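Side-chain contacts in methyltransferase-like protein (Saccharopolyspora spinosa, PDB 4PNE), which catalyses a [4+2] cycloaddition in spinosyn biosynthesis and has the fold of an S-adenosylmethionine-dependent methyltransferase: residues T47-S52 / A274-A279; V195-K200 / E224-S229. One frame throughout, in Å; residues are numbered along the deposited sequence.

Interaction 1 (T47-S52 / A274-A279); sequences TPLLNS and AGWAAA
L49 and L50 of helix 36-54 meet the indole of W276 on helix 271-281, a helix-to-helix packing contact at one flank of the Rossmann-like methyltransferase fold, in the helical region beside the S-adenosyl-L-homocysteine site. T47 opens the first segment by turning the other way, onto V126, Q127 and I130 of helix 125-138, while its OG1 is hydrogen-bonded to the carbonyl O of Y43 on the preceding turn. L49 is aimed at the second helix and sets CD2 at the edge of the six-membered ring, near the ring plane and 4.3 Å from W276 CZ3. The backbones stay well apart, the CA atoms of L49 and A277 being 9.5 Å from each other, so side chains alone make the contact, the W276 indole reaching toward both leucines. It does so with CG anti to the backbone N (chi1 168°). L50 follows, its side chain crossing that of W276 at about a right angle; it also touches I60, a binding residue for S-adenosyl-L-homocysteine. F254 of helix 250-260 packs on both L50 and W276. No hydrogen bond links the segments, and the nearest approach is L50 CD2, oblique to the indole, at 3.7 Å from W276 CH2.

Interaction 2 (V195-K200 / E224-S229); sequences VTEVVK and EQLLES
L226 of helix 223-233 drives its side chain onto E197 and V199 of strand 191-200, packing a helix against an interior strand of the Rossmann-like methyltransferase sheet. The leucine has by far the largest share of the buried surface, and one branch does the touching: CD1 sits 3.6 Å from E197 CB and 3.8 Å from E197 CG. Here the glutamate offers its aliphatic stem, which L226 crosses at about a right angle, and the contact is apolar although E197 ends in a carboxylate. With CG anti to the backbone N (chi1 -160°) and a bend at chi2 (50°), the acid curls over toward the backbone of the next residue. There OE2 accepts a hydrogen bond from the backbone N of V198 at 3.0 Å. That bond is noticeably bent, with an N-H...O angle of 138°, and uses the anti side of the carboxylate, the donor lying out of its plane. Q168 and L171 also touch the E197 side chain. Two residues on, V199 again faces the helix and brings CG1 to 4.3 Å from L226 CD1; V195, two residues before E197, also points toward the helix but does not come as close as E197. Beyond this apolar patch a water spans the segments, within hydrogen-bonding distance of two acceptors, K200 O and E224 OE1, each 2.8 Å from its oxygen.

The centres of the two contacts are 25 Å apart and their nearest atoms about 10 Å, so they do not touch and share no helix or strand. Interaction 1 joins two helices far apart in sequence, 36-54 near the start of the modelled chain and 271-281 near its end; both segments of interaction 2 fall between them, on strand 191-200 and helix 223-233. One contact is helix on helix beside the sheet, the other helix on sheet. Each has one residue, L50 or E197, whose side chain is within about 8 Å of bound S-adenosyl-L-homocysteine, consistent with both contacts lying near its pocket.

Interaction 1 (T47-S52 / A274-A279)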
loop_
_atom_site.group_PDB
_atom_site.type_symbol
_atom_site.label_atom_id
_atom_site.label_comp_id
_atom_site.label_asym_id
_atom_site.label_seq_id
_atom_site.Cartn_x
_atom_site.Cartn_y
_atom_site.Cartn_z
ATOM N N THR A 47 9.488 -7.879 -7.968
ATOM C CA THR A 47 8.624 -7.256 -8.968
ATOM C C THR A 47 8.339 -8.082 -10.211
ATOM O O THR A 47 7.160 -8.205 -10.593
ATOM C CB THR A 47 9.234 -5.915 -9.423
ATOM O OG1 THR A 47 8.982 -4.954 -8.413
ATOM C CG2 THR A 47 8.603 -5.418 -10.717
ATOM N N PRO A 48 9.380 -8.641 -10.856
ATOM C CA PRO A 48 9.109 -9.446 -12.052
ATOM C C PRO A 48 8.177 -10.644 -11.755
ATOM O O PRO A 48 7.365 -11.002 -12.593
ATOM C CB PRO A 48 10.498 -9.928 -12.483
ATOM C CG PRO A 48 11.452 -9.030 -11.822
ATOM C CD PRO A 48 10.814 -8.587 -10.545
ATOM N N LEU A 49 8.283 -11.225 -10.566
ATOM C CA LEU A 49 7.426 -12.343 -10.178
ATOM C C LEU A 49 5.994 -11.858 -10.013
ATOM O O LEU A 49 5.071 -12.479 -10.541
ATOM C CB LEU A 49 7.923 -13.004 -8.871
ATOM C CG LEU A 49 7.057 -14.147 -8.332
ATOM C CD1 LEU A 49 6.678 -15.187 -9.376
ATOM C CD2 LEU A 49 7.740 -14.821 -7.140
ATOM N N LEU A 50 5.804 -10.743 -9.316
ATOM C CA LEU A 50 4.450 -10.201 -9.140
ATOM C C LEU A 50 3.817 -9.861 -10.457
ATOM O O LEU A 50 2.639 -10.144 -10.683
ATOM C CB LEU A 50 4.434 -8.950 -8.260
ATOM C CG LEU A 50 4.949 -9.088 -6.841
ATOM C CD1 LEU A 50 4.795 -7.777 -6.093
ATOM C CD2 LEU A 50 4.186 -10.170 -6.119
ATOM N N ASN A 51 4.588 -9.235 -11.339
ATOM C CA ASN A 51 4.068 -8.913 -12.659
ATOM C C ASN A 51 3.671 -10.159 -13.437
ATOM O O ASN A 51 2.633 -10.190 -14.077
ATOM C CB ASN A 51 5.098 -8.103 -13.422
ATOM C CG ASN A 51 5.267 -6.694 -12.855
ATOM O OD1 ASN A 51 4.598 -6.297 -11.889
ATOM N ND2 ASN A 51 6.157 -5.928 -13.474
ATOM N N SER A 52 4.493 -11.192 -13.352
ATOM C CA SER A 52 4.191 -12.447 -14.010
ATOM C C SER A 52 2.904 -13.054 -13.482
ATOM O O SER A 52 2.058 -13.495 -14.254
ATOM C CB SER A 52 5.340 -13.429 -13.844
ATOM O OG SER A 52 5.057 -14.624 -14.535
ATOM N N ALA A 274 11.951 -16.797 -3.247
ATOM C CA ALA A 274 11.437 -18.147 -2.967
ATOM C C ALA A 274 10.922 -18.314 -1.531
ATOM O O ALA A 274 9.921 -19.002 -1.285
ATOM C CB ALA A 274 12.518 -19.195 -3.246
ATOM N N GLY A 275 11.607 -17.712 -0.567
ATOM C CA GLY A 275 11.178 -17.799 0.811
ATOM C C GLY A 275 9.868 -17.064 1.015
ATOM O O GLY A 275 8.965 -17.554 1.682
ATOM N N TRP A 276 9.750 -15.889 0.408
ATOM C CA TRP A 276 8.523 -15.107 0.515
ATOM C C TRP A 276 7.355 -15.865 -0.151
ATOM O O TRP A 276 6.243 -15.925 0.393
ATOM C CB TRP A 276 8.694 -13.733 -0.132
ATOM C CG TRP A 276 7.387 -13.034 -0.299
ATOM C CD1 TRP A 276 6.705 -12.316 0.648
ATOM C CD2 TRP A 276 6.585 -13.003 -1.480
ATOM N NE1 TRP A 276 5.526 -11.852 0.123
ATOM C CE2 TRP A 276 5.426 -12.261 -1.178
ATOM C CE3 TRP A 276 6.735 -13.534 -2.758
ATOM C CZ2 TRP A 276 4.429 -12.023 -2.122
ATOM C CZ3 TRP A 276 5.749 -13.307 -3.690
ATOM C CH2 TRP A 276 4.605 -12.568 -3.362
ATOM N N ALA A 277 7.621 -16.437 -1.326
ATOM C CA ALA A 277 6.598 -17.186 -2.070
ATOM C C ALA A 277 6.102 -18.375 -1.251
ATOM O O ALA A 277 4.901 -18.659 -1.189
ATOM C CB ALA A 277 7.149 -17.670 -3.400
ATOM N N ALA A 278 7.023 -19.057 -0.590
ATOM C CA ALA A 278 6.665 -20.199 0.236
ATOM C C ALA A 278 5.740 -19.766 1.402
ATOM O O ALA A 278 4.764 -20.451 1.708
ATOM C CB ALA A 278 7.923 -20.863 0.759
ATOM N N ALA A 279 6.018 -18.606 1.997
ATOM C CA ALA A 279 5.210 -18.040 3.086
ATOM C C ALA A 279 3.776 -17.693 2.653
ATOM O O ALA A 279 2.804 -18.003 3.358
ATOM C CB ALA A 279 5.904 -16.812 3.643
#

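Interaction 2 (V195-K200 / E224-S229)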
loop_
_atom_site.group_PDB
_atom_site.type_symbol
_atom_site.label_atom_id
_atom_site.label_comp_id
_atom_site.label_asym_id
_atom_site.label_seq_id
_atom_site.Cartn_x
_atom_site.Cartn_y
_atom_site.Cartn_z
ATOM N N VAL A 195 -5.344 5.565 4.511
ATOM C CA VAL A 195 -4.466 4.455 4.832
ATOM C C VAL A 195 -5.175 3.121 4.730
ATOM O O VAL A 195 -6.279 2.965 5.257
ATOM C CB VAL A 195 -3.916 4.585 6.271
ATOM C CG1 VAL A 195 -3.087 3.368 6.729
ATOM C CG2 VAL A 195 -3.180 5.921 6.471
ATOM N N THR A 196 -4.551 2.143 4.071
ATOM C CA THR A 196 -5.025 0.777 4.195
ATOM C C THR A 196 -3.919 -0.099 4.680
ATOM O O THR A 196 -2.721 0.145 4.433
ATOM C CB THR A 196 -5.628 0.225 2.910
ATOM O OG1 THR A 196 -4.609 -0.019 1.936
ATOM C CG2 THR A 196 -6.661 1.177 2.332
ATOM N N GLU A 197 -4.314 -1.141 5.403
ATOM C CA GLU A 197 -3.300 -2.012 5.917
ATOM C C GLU A 197 -3.855 -3.372 6.263
ATOM O O GLU A 197 -5.037 -3.523 6.659
ATOM C CB GLU A 197 -2.635 -1.372 7.125
ATOM C CG GLU A 197 -1.295 -1.936 7.450
ATOM C CD GLU A 197 -0.355 -2.004 6.244
ATOM O OE1 GLU A 197 0.290 -0.957 5.975
ATOM O OE2 GLU A 197 -0.262 -3.093 5.645
ATOM N N VAL A 198 -2.990 -4.365 6.086
ATOM C CA VAL A 198 -3.151 -5.693 6.674
ATOM C C VAL A 198 -2.817 -5.633 8.153
ATOM O O VAL A 198 -1.722 -5.204 8.516
ATOM C CB VAL A 198 -2.244 -6.741 5.967
ATOM C CG1 VAL A 198 -2.352 -8.108 6.605
ATOM C CG2 VAL A 198 -2.575 -6.815 4.470
ATOM N N VAL A 199 -3.759 -6.039 8.991
ATOM C CA VAL A 199 -3.610 -5.967 10.452
ATOM C C VAL A 199 -3.881 -7.315 11.118
ATOM O O VAL A 199 -4.440 -8.208 10.525
ATOM C CB VAL A 199 -4.554 -4.920 11.078
ATOM C CG1 VAL A 199 -4.187 -3.524 10.607
ATOM C CG2 VAL A 199 -6.019 -5.212 10.749
ATOM N N LYS A 200 -3.490 -7.451 12.374
ATOM C CA LYS A 200 -4.072 -8.508 13.189
ATOM C C LYS A 200 -5.518 -8.113 13.474
ATOM O O LYS A 200 -5.759 -6.985 13.926
ATOM C CB LYS A 200 -3.265 -8.662 14.476
ATOM C CG LYS A 200 -3.692 -9.850 15.314
ATOM C CD LYS A 200 -2.715 -10.054 16.454
ATOM C CE LYS A 200 -2.906 -11.412 17.118
ATOM N NZ LYS A 200 -4.193 -11.479 17.828
ATOM N N GLU A 224 -6.190 -0.721 15.693
ATOM C CA GLU A 224 -6.272 0.184 16.828
ATOM C C GLU A 224 -4.918 0.837 17.123
ATOM O O GLU A 224 -4.867 1.987 17.567
ATOM C CB GLU A 224 -6.782 -0.575 18.066
ATOM C CG GLU A 224 -8.219 -1.129 17.928
ATOM C CD GLU A 224 -8.317 -2.554 17.364
ATOM O OE1 GLU A 224 -7.399 -3.049 16.655
ATOM O OE2 GLU A 224 -9.356 -3.186 17.630
ATOM N N GLN A 225 -3.837 0.108 16.847
ATOM C CA GLN A 225 -2.467 0.603 17.083
ATOM C C GLN A 225 -2.062 1.595 15.999
ATOM O O GLN A 225 -1.405 2.600 16.258
ATOM C CB GLN A 225 -1.484 -0.564 17.147
ATOM C CG GLN A 225 -1.655 -1.354 18.441
ATOM C CD GLN A 225 -0.852 -2.638 18.490
ATOM O OE1 GLN A 225 -0.747 -3.383 17.515
ATOM N NE2 GLN A 225 -0.306 -2.924 19.653
ATOM N N LEU A 226 -2.454 1.286 14.771
ATOM C CA LEU A 226 -2.275 2.203 13.653
ATOM C C LEU A 226 -3.006 3.532 13.913
ATOM O O LEU A 226 -2.461 4.609 13.693
ATOM C CB LEU A 226 -2.791 1.579 12.350
ATOM C CG LEU A 226 -1.797 1.095 11.320
ATOM C CD1 LEU A 226 -2.576 0.461 10.171
ATOM C CD2 LEU A 226 -0.982 2.265 10.815
ATOM N N LEU A 227 -4.254 3.437 14.378
ATOM C CA LEU A 227 -5.044 4.623 14.684
ATOM C C LEU A 227 -4.370 5.473 15.721
ATOM O O LEU A 227 -4.271 6.690 15.580
ATOM C CB LEU A 227 -6.434 4.269 15.189
ATOM C CG LEU A 227 -7.425 3.873 14.117
ATOM C CD1 LEU A 227 -8.601 3.233 14.797
ATOM C CD2 LEU A 227 -7.848 5.075 13.303
ATOM N N GLU A 228 -3.872 4.828 16.767
ATOM C CA GLU A 228 -3.249 5.557 17.841
ATOM C C GLU A 228 -1.940 6.250 17.394
ATOM O O GLU A 228 -1.657 7.379 17.791
ATOM C CB GLU A 228 -3.024 4.631 19.023
ATOM C CG GLU A 228 -2.604 5.363 20.270
ATOM C CD GLU A 228 -3.491 6.577 20.603
ATOM O OE1 GLU A 228 -4.725 6.507 20.395
ATOM O OE2 GLU A 228 -2.942 7.596 21.077
ATOM N N SER A 229 -1.139 5.604 16.543
ATOM C CA SER A 229 0.005 6.278 15.949
ATOM C C SER A 229 -0.379 7.492 15.097
ATOM O O SER A 229 0.284 8.524 15.136
ATOM C CB SER A 229 0.803 5.271 15.117
ATOM O OG SER A 229 1.543 4.414 15.994
HETATM O O HOH W 1 -7.245 -4.614 14.308
#